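Local coordinates for protein beta-N-acetylhexosaminidase (Mycobacterium smegmatis, PDB 4YYF) that probably hydrolyses terminal non-reducing N-acetyl-D-hexosamine residues of N-acetyl-beta-D-hexosaminides, as a member of glycoside hydrolase family 3, at residues M81-S86 and A114-S119; G209-D214 and V220-L225; L272-G277 and G285-D290. The protein carries 1 engineered substitution. All blocks are in the same frame, centred on the assembly; numbering follows the deposited sequence.

Contact 1. Residues M81-S86 and A114-S119; sequences MLTDGS and ASLIGS
Leu-116 forks against two neighbours at once, giving one methyl to Leu-82 and the other to Thr-83. With its CG anti to the carbonyl carbon (chi1 -67°), the side chain reaches from helix 114-117 to the loop 81-85. Its CD1 lies 4.2 Å from CD1 of Leu-82, the two leucines meeting at a slant, while its CD2 meets CG2 of Thr-83 tip to tip at 4.0 Å. One torsion sets both branches of the threonine: OG1 lies between the backbone N and the carbonyl carbon (chi1 59°), where it makes a weak hydrogen bond to Ser-80 O, and CG2 is directed at the leucine. The contact belongs to the periphery of the TIM-barrel domain, where the loop from strand 70-73 into helix 86-93 meets the short helix that follows strand 110-111. Leu-82 is buried, packing also on Leu-113 and Leu-87, whereas Thr-83 and Leu-116 are exposed. Beyond them the loop is shaped by an Asx turn: Asp-84 OD1 accepts from Ser-86 N at 2.9 Å, nearly along its C-O axis, and its syn lone pair takes Ser-86 OG, also at 2.9 Å. Across the contact, Gly-118 ends helix 114-117 with a positive phi of 93°; its N still bonds to Ala-114 O, and its carbonyl receives NH1 of Arg-142.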
HETATM    1  N   MSE A  81      -2.534  17.922  12.373  1.00 16.96           N
HETATM    2  CA  MSE A  81      -3.889  17.575  11.929  1.00 18.96           C
HETATM    3  C   MSE A  81      -4.428  16.303  12.596  1.00 18.89           C
HETATM    4  O   MSE A  81      -5.641  16.080  12.632  1.00 18.93           O
HETATM    5  CB  MSE A  81      -3.944  17.425  10.403  1.00 17.33           C
HETATM    6  CG  MSE A  81      -3.040  16.308   9.854  1.00 20.56           C
HETATM    7 SE   MSE A  81      -3.153  16.164   7.892  0.74 27.22          SE
HETATM    8  CE  MSE A  81      -4.993  15.616   7.788  1.00 20.10           C
ATOM      9  N   LEU A  82      -3.538  15.464  13.122  1.00 14.18           N
ATOM     10  CA  LEU A  82      -3.972  14.222  13.776  1.00 17.01           C
ATOM     11  C   LEU A  82      -4.424  14.430  15.213  1.00 19.04           C
ATOM     12  O   LEU A  82      -5.102  13.566  15.786  1.00 20.56           O
ATOM     13  CB  LEU A  82      -2.852  13.180  13.778  1.00 15.86           C
ATOM     14  CG  LEU A  82      -2.254  12.870  12.426  1.00 16.64           C
ATOM     15  CD1 LEU A  82      -1.110  11.883  12.592  1.00 14.90           C
ATOM     16  CD2 LEU A  82      -3.341  12.322  11.512  1.00 14.50           C
ATOM     17  N   THR A  83      -4.027  15.549  15.813  1.00 16.84           N
ATOM     18  CA  THR A  83      -4.363  15.797  17.212  1.00 16.19           C
ATOM     19  C   THR A  83      -5.229  17.029  17.439  1.00 18.92           C
ATOM     20  O   THR A  83      -5.673  17.263  18.566  1.00 23.85           O
ATOM     21  CB  THR A  83      -3.104  15.910  18.115  1.00 29.80           C
ATOM     22  OG1 THR A  83      -2.272  16.979  17.653  1.00 24.68           O
ATOM     23  CG2 THR A  83      -2.308  14.612  18.102  1.00 30.00           C
ATOM     24  N   ASP A  84      -5.462  17.833  16.400  1.00 22.23           N
ATOM     25  CA  ASP A  84      -6.182  19.098  16.624  1.00 22.74           C
ATOM     26  C   ASP A  84      -7.637  19.050  16.160  1.00 22.29           C
ATOM     27  O   ASP A  84      -8.329  20.060  16.169  1.00 21.08           O
ATOM     28  CB  ASP A  84      -5.454  20.308  16.009  1.00 25.50           C
ATOM     29  CG  ASP A  84      -5.415  20.272  14.481  1.00 27.72           C
ATOM     30  OD1 ASP A  84      -6.140  19.454  13.859  1.00 23.64           O
ATOM     31  OD2 ASP A  84      -4.649  21.073  13.887  1.00 23.96           O
ATOM     32  N   GLY A  85      -8.093  17.873  15.756  1.00 21.89           N
ATOM     33  CA  GLY A  85      -9.480  17.700  15.342  1.00 16.96           C
ATOM     34  C   GLY A  85      -9.703  17.846  13.849  1.00 20.32           C
ATOM     35  O   GLY A  85     -10.794  17.559  13.347  1.00 18.53           O
ATOM     36  N   SER A  86      -8.690  18.293  13.112  1.00 16.15           N
ATOM     37  CA  SER A  86      -8.941  18.583  11.702  1.00 21.07           C
ATOM     38  C   SER A  86      -9.113  17.313  10.861  1.00 15.16           C
ATOM     39  O   SER A  86      -9.999  17.255  10.010  1.00 17.55           O
ATOM     40  CB  SER A  86      -7.901  19.561  11.130  1.00 29.41           C
ATOM     41  OG  SER A  86      -6.638  18.946  11.045  1.00 42.94           O
ATOM     42  N   ALA A 114       6.160   8.092  15.129  1.00 18.38           N
ATOM     43  CA  ALA A 114       6.939   7.878  16.365  1.00 19.55           C
ATOM     44  C   ALA A 114       6.867   9.016  17.382  1.00 17.30           C
ATOM     45  O   ALA A 114       6.926   8.777  18.589  1.00 21.13           O
ATOM     46  CB  ALA A 114       8.395   7.546  16.049  1.00 17.54           C
ATOM     47  N   SER A 115       6.758  10.250  16.903  1.00 20.26           N
ATOM     48  CA  SER A 115       6.731  11.402  17.807  1.00 23.94           C
ATOM     49  C   SER A 115       5.465  11.390  18.661  1.00 19.61           C
ATOM     50  O   SER A 115       5.432  11.962  19.759  1.00 17.70           O
ATOM     51  CB  SER A 115       6.828  12.711  17.016  1.00 22.26           C
ATOM     52  OG  SER A 115       5.747  12.812  16.110  1.00 23.40           O
ATOM     53  N   LEU A 116       4.430  10.715  18.160  1.00 14.92           N
ATOM     54  CA  LEU A 116       3.138  10.653  18.847  1.00 15.97           C
ATOM     55  C   LEU A 116       2.867   9.308  19.510  1.00 20.04           C
ATOM     56  O   LEU A 116       2.184   9.235  20.525  1.00 17.83           O
ATOM     57  CB  LEU A 116       1.996  10.971  17.867  1.00 16.02           C
ATOM     58  CG  LEU A 116       1.928  12.402  17.328  1.00 17.56           C
ATOM     59  CD1 LEU A 116       0.961  12.474  16.145  1.00 16.36           C
ATOM     60  CD2 LEU A 116       1.493  13.372  18.404  1.00 17.94           C
ATOM     61  N   ILE A 117       3.371   8.224  18.930  1.00 19.22           N
ATOM     62  CA  ILE A 117       3.026   6.913  19.471  1.00 16.42           C
ATOM     63  C   ILE A 117       4.211   6.188  20.116  1.00 18.84           C
ATOM     64  O   ILE A 117       4.060   5.070  20.613  1.00 17.93           O
ATOM     65  CB  ILE A 117       2.320   5.997  18.430  1.00 16.22           C
ATOM     66  CG1 ILE A 117       3.296   5.535  17.337  1.00 17.50           C
ATOM     67  CG2 ILE A 117       1.092   6.695  17.833  1.00 16.37           C
ATOM     68  CD1 ILE A 117       2.710   4.414  16.440  1.00 18.16           C
ATOM     69  N   GLY A 118       5.376   6.832  20.109  1.00 18.52           N
ATOM     70  CA  GLY A 118       6.582   6.248  20.671  1.00 18.79           C
ATOM     71  C   GLY A 118       7.383   5.531  19.601  1.00 19.10           C
ATOM     72  O   GLY A 118       6.849   5.155  18.564  1.00 17.22           O
ATOM     73  N   SER A 119       8.663   5.313  19.841  1.00 20.76           N
ATOM     74  CA  SER A 119       9.448   4.558  18.873  1.00 24.75           C
ATOM     75  C   SER A 119       9.370   3.049  19.145  1.00 26.18           C
ATOM     76  O   SER A 119       9.039   2.611  20.246  1.00 22.26           O
ATOM     77  CB  SER A 119      10.898   5.028  18.874  1.00 29.39           C
ATOM     78  OG  SER A 119      11.508   4.692  20.095  1.00 28.50           O
TER

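Contact 2. Residues G209-D214 and V220-L225; sequences GHASGD and VTTPPL
Thr-221 O is gripped by Ser-212 N at 2.8 Å, by a water at 3.0 Å and by a CA-H...O contact from Ala-211 CA at 3.3 Å. The N-H...O hydrogen bond from Ser-212 is bent, 130° at the hydrogen, and its donor is tilted from the carbonyl plane. Far straighter is the return bond, 2.9 Å and 166°, from Thr-221 N to Ser-212 OG: the serine hydroxyl, whose chi1 (56°) sets OG between the backbone N and the carbonyl carbon, plays the part a main-chain carbonyl would have in a sheet. The touching runs thus pass antiparallel without forming regular strands. Val-220 lays CG1 against the backbone of Gly-213, 3.4 Å from its C, while CG2 faces Ala-211 CB. At the other end the ring of Pro-223 rests its CG 3.7 Å from His-210 CB; the imidazole turns away, with ND1 bonded to Asp-232. Asp-214, whose OD1 bonds to His-216 ND1, heads into the bend joining the two runs. This is the long loop after barrel strand 199-205, and the pairing of Asp-214 with His-216 is consistent with the Asp-His acid-base dyad that such a loop carries in family 3 N-acetylglucosaminidases such as NagZ.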
ATOM      1  N   GLY A 209      13.246  -7.800  -1.253  1.00 19.54           N
ATOM      2  CA  GLY A 209      14.336  -8.162  -0.359  1.00 19.96           C
ATOM      3  C   GLY A 209      15.656  -8.495  -1.036  1.00 21.92           C
ATOM      4  O   GLY A 209      16.719  -8.233  -0.478  1.00 22.23           O
ATOM      5  N   HIS A 210      15.603  -9.077  -2.230  1.00 20.44           N
ATOM      6  CA  HIS A 210      16.842  -9.444  -2.927  1.00 23.53           C
ATOM      7  C   HIS A 210      17.014  -8.651  -4.227  1.00 23.84           C
ATOM      8  O   HIS A 210      17.748  -9.068  -5.117  1.00 26.37           O
ATOM      9  CB  HIS A 210      16.888 -10.955  -3.211  1.00 23.52           C
ATOM     10  CG  HIS A 210      16.790 -11.807  -1.982  1.00 28.72           C
ATOM     11  ND1 HIS A 210      15.609 -12.369  -1.553  1.00 30.62           N
ATOM     12  CD2 HIS A 210      17.737 -12.193  -1.088  1.00 29.56           C
ATOM     13  CE1 HIS A 210      15.828 -13.072  -0.451  1.00 27.86           C
ATOM     14  NE2 HIS A 210      17.110 -12.976  -0.151  1.00 26.84           N
ATOM     15  N   ALA A 211      16.333  -7.513  -4.337  1.00 22.76           N
ATOM     16  CA  ALA A 211      16.429  -6.680  -5.546  1.00 30.88           C
ATOM     17  C   ALA A 211      17.824  -6.061  -5.686  1.00 28.86           C
ATOM     18  O   ALA A 211      18.557  -5.956  -4.705  1.00 26.27           O
ATOM     19  CB  ALA A 211      15.365  -5.597  -5.534  1.00 31.06           C
ATOM     20  N   SER A 212      18.177  -5.638  -6.901  1.00 32.81           N
ATOM     21  CA  SER A 212      19.537  -5.178  -7.209  1.00 28.00           C
ATOM     22  C   SER A 212      19.921  -3.794  -6.668  1.00 30.75           C
ATOM     23  O   SER A 212      21.079  -3.381  -6.778  1.00 27.99           O
ATOM     24  CB  SER A 212      19.786  -5.209  -8.718  1.00 30.55           C
ATOM     25  OG  SER A 212      18.819  -4.446  -9.409  1.00 26.85           O
ATOM     26  N   GLY A 213      18.971  -3.069  -6.092  1.00 31.05           N
ATOM     27  CA  GLY A 213      19.259  -1.731  -5.596  1.00 28.67           C
ATOM     28  C   GLY A 213      18.027  -1.087  -4.999  1.00 27.82           C
ATOM     29  O   GLY A 213      17.095  -1.786  -4.597  1.00 26.67           O
ATOM     30  N   ASP A 214      18.010   0.244  -4.981  1.00 23.10           N
ATOM     31  CA  ASP A 214      16.945   1.009  -4.329  1.00 26.27           C
ATOM     32  C   ASP A 214      15.961   1.577  -5.360  1.00 23.82           C
ATOM     33  O   ASP A 214      16.321   2.459  -6.145  1.00 26.63           O
ATOM     34  CB  ASP A 214      17.580   2.151  -3.522  1.00 28.33           C
ATOM     35  CG  ASP A 214      16.576   2.909  -2.669  1.00 30.16           C
ATOM     36  OD1 ASP A 214      15.353   2.729  -2.850  1.00 27.50           O
ATOM     37  OD2 ASP A 214      17.018   3.708  -1.814  1.00 30.20           O
ATOM     38  N   VAL A 220      15.253  -1.332 -10.623  1.00 26.78           N
ATOM     39  CA  VAL A 220      15.898  -2.446  -9.938  1.00 24.51           C
ATOM     40  C   VAL A 220      15.343  -3.777 -10.456  1.00 27.09           C
ATOM     41  O   VAL A 220      14.226  -3.826 -10.988  1.00 22.45           O
ATOM     42  CB  VAL A 220      15.710  -2.369  -8.398  1.00 24.10           C
ATOM     43  CG1 VAL A 220      16.226  -1.049  -7.848  1.00 26.92           C
ATOM     44  CG2 VAL A 220      14.248  -2.568  -8.012  1.00 19.87           C
ATOM     45  N   THR A 221      16.131  -4.841 -10.291  1.00 28.07           N
ATOM     46  CA  THR A 221      15.766  -6.187 -10.742  1.00 28.61           C
ATOM     47  C   THR A 221      15.841  -7.199  -9.589  1.00 26.17           C
ATOM     48  O   THR A 221      16.759  -7.150  -8.770  1.00 25.01           O
ATOM     49  CB  THR A 221      16.702  -6.651 -11.878  1.00 29.39           C
ATOM     50  OG1 THR A 221      16.685  -5.683 -12.928  1.00 31.05           O
ATOM     51  CG2 THR A 221      16.263  -8.004 -12.451  1.00 26.38           C
ATOM     52  N   THR A 222      14.887  -8.124  -9.533  1.00 24.77           N
ATOM     53  CA  THR A 222      14.911  -9.191  -8.532  1.00 25.24           C
ATOM     54  C   THR A 222      15.554 -10.446  -9.117  1.00 26.92           C
ATOM     55  O   THR A 222      15.813 -10.503 -10.320  1.00 25.61           O
ATOM     56  CB  THR A 222      13.491  -9.589  -8.143  1.00 23.62           C
ATOM     57  OG1 THR A 222      12.878 -10.230  -9.263  1.00 22.83           O
ATOM     58  CG2 THR A 222      12.670  -8.384  -7.720  1.00 21.61           C
ATOM     59  N   PRO A 223      15.790 -11.474  -8.271  1.00 24.36           N
ATOM     60  CA  PRO A 223      16.093 -12.798  -8.828  1.00 25.48           C
ATOM     61  C   PRO A 223      14.918 -13.267  -9.691  1.00 25.11           C
ATOM     62  O   PRO A 223      13.824 -12.725  -9.552  1.00 24.23           O
ATOM     63  CB  PRO A 223      16.198 -13.680  -7.578  1.00 26.95           C
ATOM     64  CG  PRO A 223      16.599 -12.739  -6.488  1.00 28.97           C
ATOM     65  CD  PRO A 223      15.894 -11.457  -6.796  1.00 25.55           C
ATOM     66  N   PRO A 224      15.132 -14.261 -10.568  1.00 27.10           N
ATOM     67  CA  PRO A 224      14.027 -14.694 -11.434  1.00 23.65           C
ATOM     68  C   PRO A 224      12.852 -15.259 -10.645  1.00 25.88           C
ATOM     69  O   PRO A 224      13.025 -15.671  -9.493  1.00 24.62           O
ATOM     70  CB  PRO A 224      14.658 -15.806 -12.283  1.00 25.30           C
ATOM     71  CG  PRO A 224      16.134 -15.536 -12.236  1.00 29.31           C
ATOM     72  CD  PRO A 224      16.390 -14.967 -10.874  1.00 28.98           C
ATOM     73  N   LEU A 225      11.672 -15.276 -11.261  1.00 25.41           N
ATOM     74  CA  LEU A 225      10.464 -15.772 -10.609  1.00 24.54           C
ATOM     75  C   LEU A 225      10.630 -17.150  -9.977  1.00 24.98           C
ATOM     76  O   LEU A 225      10.151 -17.382  -8.870  1.00 21.70           O
ATOM     77  CB  LEU A 225       9.292 -15.810 -11.601  1.00 27.18           C
ATOM     78  CG  LEU A 225       7.972 -16.388 -11.080  1.00 26.23           C
ATOM     79  CD1 LEU A 225       7.411 -15.572  -9.904  1.00 23.11           C
ATOM     80  CD2 LEU A 225       6.951 -16.495 -12.217  1.00 26.21           C
TER
HETATM   81  O   HOH W   1      18.960  -9.177  -8.373  1.00 42.75           O

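Contact 3. Residues L272-G277 and G285-D290; sequences LLRSGG and GLVYTD
The polar link is a hydrogen bond from Arg-274 NH1 to Gly-285 O, 2.9 Å long and almost straight at 177°. It lies in both the carbonyl plane and the guanidinium plane, so the carbonyl oxygen meets the arginine at its edge. NH1 also reaches Phe-283 O, and NH2 forms a salt bridge with Asp-317, whose OD2 accepts Val-287 N as well; with partners on both terminal nitrogens the group's rotation is probably fixed. A bend at chi2 (-59°) helps swing the chain round, because the first bond does not aim at the strand. Van der Waals contact comes from Val-287, whose CG2 serves two neighbours. This methyl sits over one face of the guanidinium, 3.4 Å from Arg-274 NH2, and meets CD2 of the apolar Leu-273 at 3.7 Å, tip to tip. Leu-273 gets there with its CG anti to the backbone N (chi1 -173°). Where the helix gives out, Ser-275 OG accepts from Gly-277 N in an ST turn. The contact closes a beta-alpha-beta unit of the TIM barrel: helix 267-275 packs on strand 287-289, which runs parallel to strand 246-249, while Leu-273 touches Val-247 there and Phe-205 of strand 199-205.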
ATOM      1  N   LEU A 272      -0.572 -13.109 -11.333  1.00 23.43           N
ATOM      2  CA  LEU A 272       0.103 -14.068 -10.464  1.00 21.03           C
ATOM      3  C   LEU A 272      -0.575 -14.085  -9.094  1.00 22.42           C
ATOM      4  O   LEU A 272      -0.826 -15.145  -8.524  1.00 22.25           O
ATOM      5  CB  LEU A 272       1.576 -13.691 -10.298  1.00 22.34           C
ATOM      6  CG  LEU A 272       2.437 -14.705  -9.540  1.00 23.63           C
ATOM      7  CD1 LEU A 272       2.664 -15.941 -10.381  1.00 25.64           C
ATOM      8  CD2 LEU A 272       3.778 -14.065  -9.129  1.00 24.68           C
ATOM      9  N   LEU A 273      -0.887 -12.894  -8.594  1.00 17.43           N
ATOM     10  CA  LEU A 273      -1.523 -12.722  -7.291  1.00 18.46           C
ATOM     11  C   LEU A 273      -2.981 -13.195  -7.306  1.00 16.60           C
ATOM     12  O   LEU A 273      -3.412 -13.935  -6.412  1.00 18.83           O
ATOM     13  CB  LEU A 273      -1.403 -11.250  -6.859  1.00 19.67           C
ATOM     14  CG  LEU A 273      -1.845 -10.818  -5.461  1.00 25.43           C
ATOM     15  CD1 LEU A 273      -1.146 -11.645  -4.381  1.00 20.40           C
ATOM     16  CD2 LEU A 273      -1.580  -9.309  -5.262  1.00 19.99           C
ATOM     17  N   ARG A 274      -3.742 -12.790  -8.322  1.00 18.06           N
ATOM     18  CA  ARG A 274      -5.164 -13.147  -8.398  1.00 21.71           C
ATOM     19  C   ARG A 274      -5.413 -14.631  -8.636  1.00 23.00           C
ATOM     20  O   ARG A 274      -6.393 -15.197  -8.138  1.00 18.70           O
ATOM     21  CB  ARG A 274      -5.883 -12.364  -9.514  1.00 19.57           C
ATOM     22  CG  ARG A 274      -5.856 -10.840  -9.395  1.00 19.31           C
ATOM     23  CD  ARG A 274      -6.472 -10.340  -8.116  1.00 19.71           C
ATOM     24  NE  ARG A 274      -6.463  -8.879  -8.079  1.00 20.24           N
ATOM     25  CZ  ARG A 274      -6.736  -8.160  -7.000  1.00 17.04           C
ATOM     26  NH1 ARG A 274      -7.023  -8.772  -5.867  1.00 14.73           N
ATOM     27  NH2 ARG A 274      -6.700  -6.839  -7.055  1.00 16.25           N
ATOM     28  N   SER A 275      -4.549 -15.261  -9.427  1.00 17.44           N
ATOM     29  CA  SER A 275      -4.801 -16.633  -9.870  1.00 18.76           C
ATOM     30  C   SER A 275      -4.330 -17.684  -8.870  1.00 21.01           C
ATOM     31  O   SER A 275      -4.723 -18.857  -8.955  1.00 18.75           O
ATOM     32  CB  SER A 275      -4.078 -16.903 -11.187  1.00 19.25           C
ATOM     33  OG  SER A 275      -2.677 -16.996 -10.951  1.00 20.00           O
ATOM     34  N   GLY A 276      -3.464 -17.284  -7.950  1.00 22.73           N
ATOM     35  CA  GLY A 276      -2.860 -18.243  -7.035  1.00 23.52           C
ATOM     36  C   GLY A 276      -1.562 -18.793  -7.593  1.00 24.57           C
ATOM     37  O   GLY A 276      -0.974 -19.734  -7.045  1.00 23.24           O
ATOM     38  N   GLY A 277      -1.107 -18.202  -8.692  1.00 21.19           N
ATOM     39  CA  GLY A 277       0.110 -18.655  -9.347  1.00 22.80           C
ATOM     40  C   GLY A 277       1.340 -18.456  -8.483  1.00 20.12           C
ATOM     41  O   GLY A 277       2.365 -19.094  -8.691  1.00 23.60           O
ATOM     42  N   GLY A 285      -8.472  -9.621  -2.344  1.00 15.77           N
ATOM     43  CA  GLY A 285      -8.527  -8.371  -1.615  1.00 15.14           C
ATOM     44  C   GLY A 285      -7.854  -7.198  -2.306  1.00 14.16           C
ATOM     45  O   GLY A 285      -7.523  -7.241  -3.499  1.00 15.76           O
ATOM     46  N   LEU A 286      -7.656  -6.138  -1.531  1.00 14.34           N
ATOM     47  CA  LEU A 286      -7.199  -4.862  -2.042  1.00 14.58           C
ATOM     48  C   LEU A 286      -5.705  -4.872  -2.340  1.00 15.17           C
ATOM     49  O   LEU A 286      -4.894  -5.340  -1.534  1.00 15.46           O
ATOM     50  CB  LEU A 286      -7.500  -3.775  -1.010  1.00 16.54           C
ATOM     51  CG  LEU A 286      -7.437  -2.326  -1.480  1.00 19.52           C
ATOM     52  CD1 LEU A 286      -8.517  -2.104  -2.529  1.00 13.75           C
ATOM     53  CD2 LEU A 286      -7.614  -1.371  -0.294  1.00 17.52           C
ATOM     54  N   VAL A 287      -5.338  -4.353  -3.507  1.00 13.29           N
ATOM     55  CA  VAL A 287      -3.934  -4.311  -3.910  1.00 12.91           C
ATOM     56  C   VAL A 287      -3.508  -2.872  -4.208  1.00 16.64           C
ATOM     57  O   VAL A 287      -4.070  -2.231  -5.102  1.00 16.64           O
ATOM     58  CB  VAL A 287      -3.673  -5.209  -5.141  1.00 14.86           C
ATOM     59  CG1 VAL A 287      -2.207  -5.160  -5.518  1.00 12.94           C
ATOM     60  CG2 VAL A 287      -4.071  -6.661  -4.846  1.00 12.34           C
ATOM     61  N   TYR A 288      -2.526  -2.371  -3.449  1.00 13.90           N
ATOM     62  CA  TYR A 288      -1.972  -1.034  -3.658  1.00 12.14           C
ATOM     63  C   TYR A 288      -0.726  -1.098  -4.528  1.00 17.82           C
ATOM     64  O   TYR A 288      -0.080  -2.145  -4.610  1.00 18.26           O
ATOM     65  CB  TYR A 288      -1.523  -0.426  -2.318  1.00 14.22           C
ATOM     66  CG  TYR A 288      -2.613   0.075  -1.399  1.00 11.88           C
ATOM     67  CD1 TYR A 288      -3.022   1.399  -1.446  1.00 12.25           C
ATOM     68  CD2 TYR A 288      -3.188  -0.759  -0.444  1.00 14.43           C
ATOM     69  CE1 TYR A 288      -4.007   1.884  -0.580  1.00 14.84           C
ATOM     70  CE2 TYR A 288      -4.184  -0.282   0.436  1.00 11.40           C
ATOM     71  CZ  TYR A 288      -4.582   1.040   0.346  1.00 15.15           C
ATOM     72  OH  TYR A 288      -5.554   1.546   1.188  1.00 16.81           O
ATOM     73  N   THR A 289      -0.363   0.032  -5.147  1.00 14.17           N
ATOM     74  CA  THR A 289       0.983   0.183  -5.683  1.00 13.34           C
ATOM     75  C   THR A 289       1.839   0.905  -4.657  1.00 13.65           C
ATOM     76  O   THR A 289       1.328   1.606  -3.784  1.00 19.55           O
ATOM     77  CB  THR A 289       1.029   1.057  -6.948  1.00 14.72           C
ATOM     78  OG1 THR A 289       0.704   2.406  -6.580  1.00 15.60           O
ATOM     79  CG2 THR A 289       0.065   0.549  -8.005  1.00 13.94           C
ATOM     80  N   ASP A 290       3.151   0.771  -4.800  1.00 14.64           N
ATOM     81  CA  ASP A 290       4.098   1.616  -4.076  1.00 16.06           C
ATOM     82  C   ASP A 290       4.018   3.001  -4.737  1.00 17.69           C
ATOM     83  O   ASP A 290       3.338   3.171  -5.755  1.00 18.17           O
ATOM     84  CB  ASP A 290       5.506   1.010  -4.194  1.00 16.75           C
ATOM     85  CG  ASP A 290       6.480   1.501  -3.118  1.00 20.75           C
ATOM     86  OD1 ASP A 290       6.202   2.493  -2.417  1.00 17.27           O
ATOM     87  OD2 ASP A 290       7.555   0.881  -2.994  1.00 17.85           O
TER

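Overall arrangement
Contact 3 is the deepest, its centre about 11 Å from the chain's centre; contacts 2 and 1, at about 19 and 21 Å, lie toward the surface, contact 1 on the opposite side from contact 3. All belong to one TIM-barrel domain, but only contact 3 joins a barrel strand to its helix. Contact 2 lies in the loop after strand 199-205, whose Phe-205 touches Leu-273 of contact 3, and Leu-225 CD1 packs 4.0 Å from Leu-272 CD2; contact 1 shares no element with either. Chemistry follows place: a few methyls in contact 1, backbone and hydroxyl bonds plus water in contact 2, an arginine bonded to a carbonyl beside buried aliphatic side chains in contact 3.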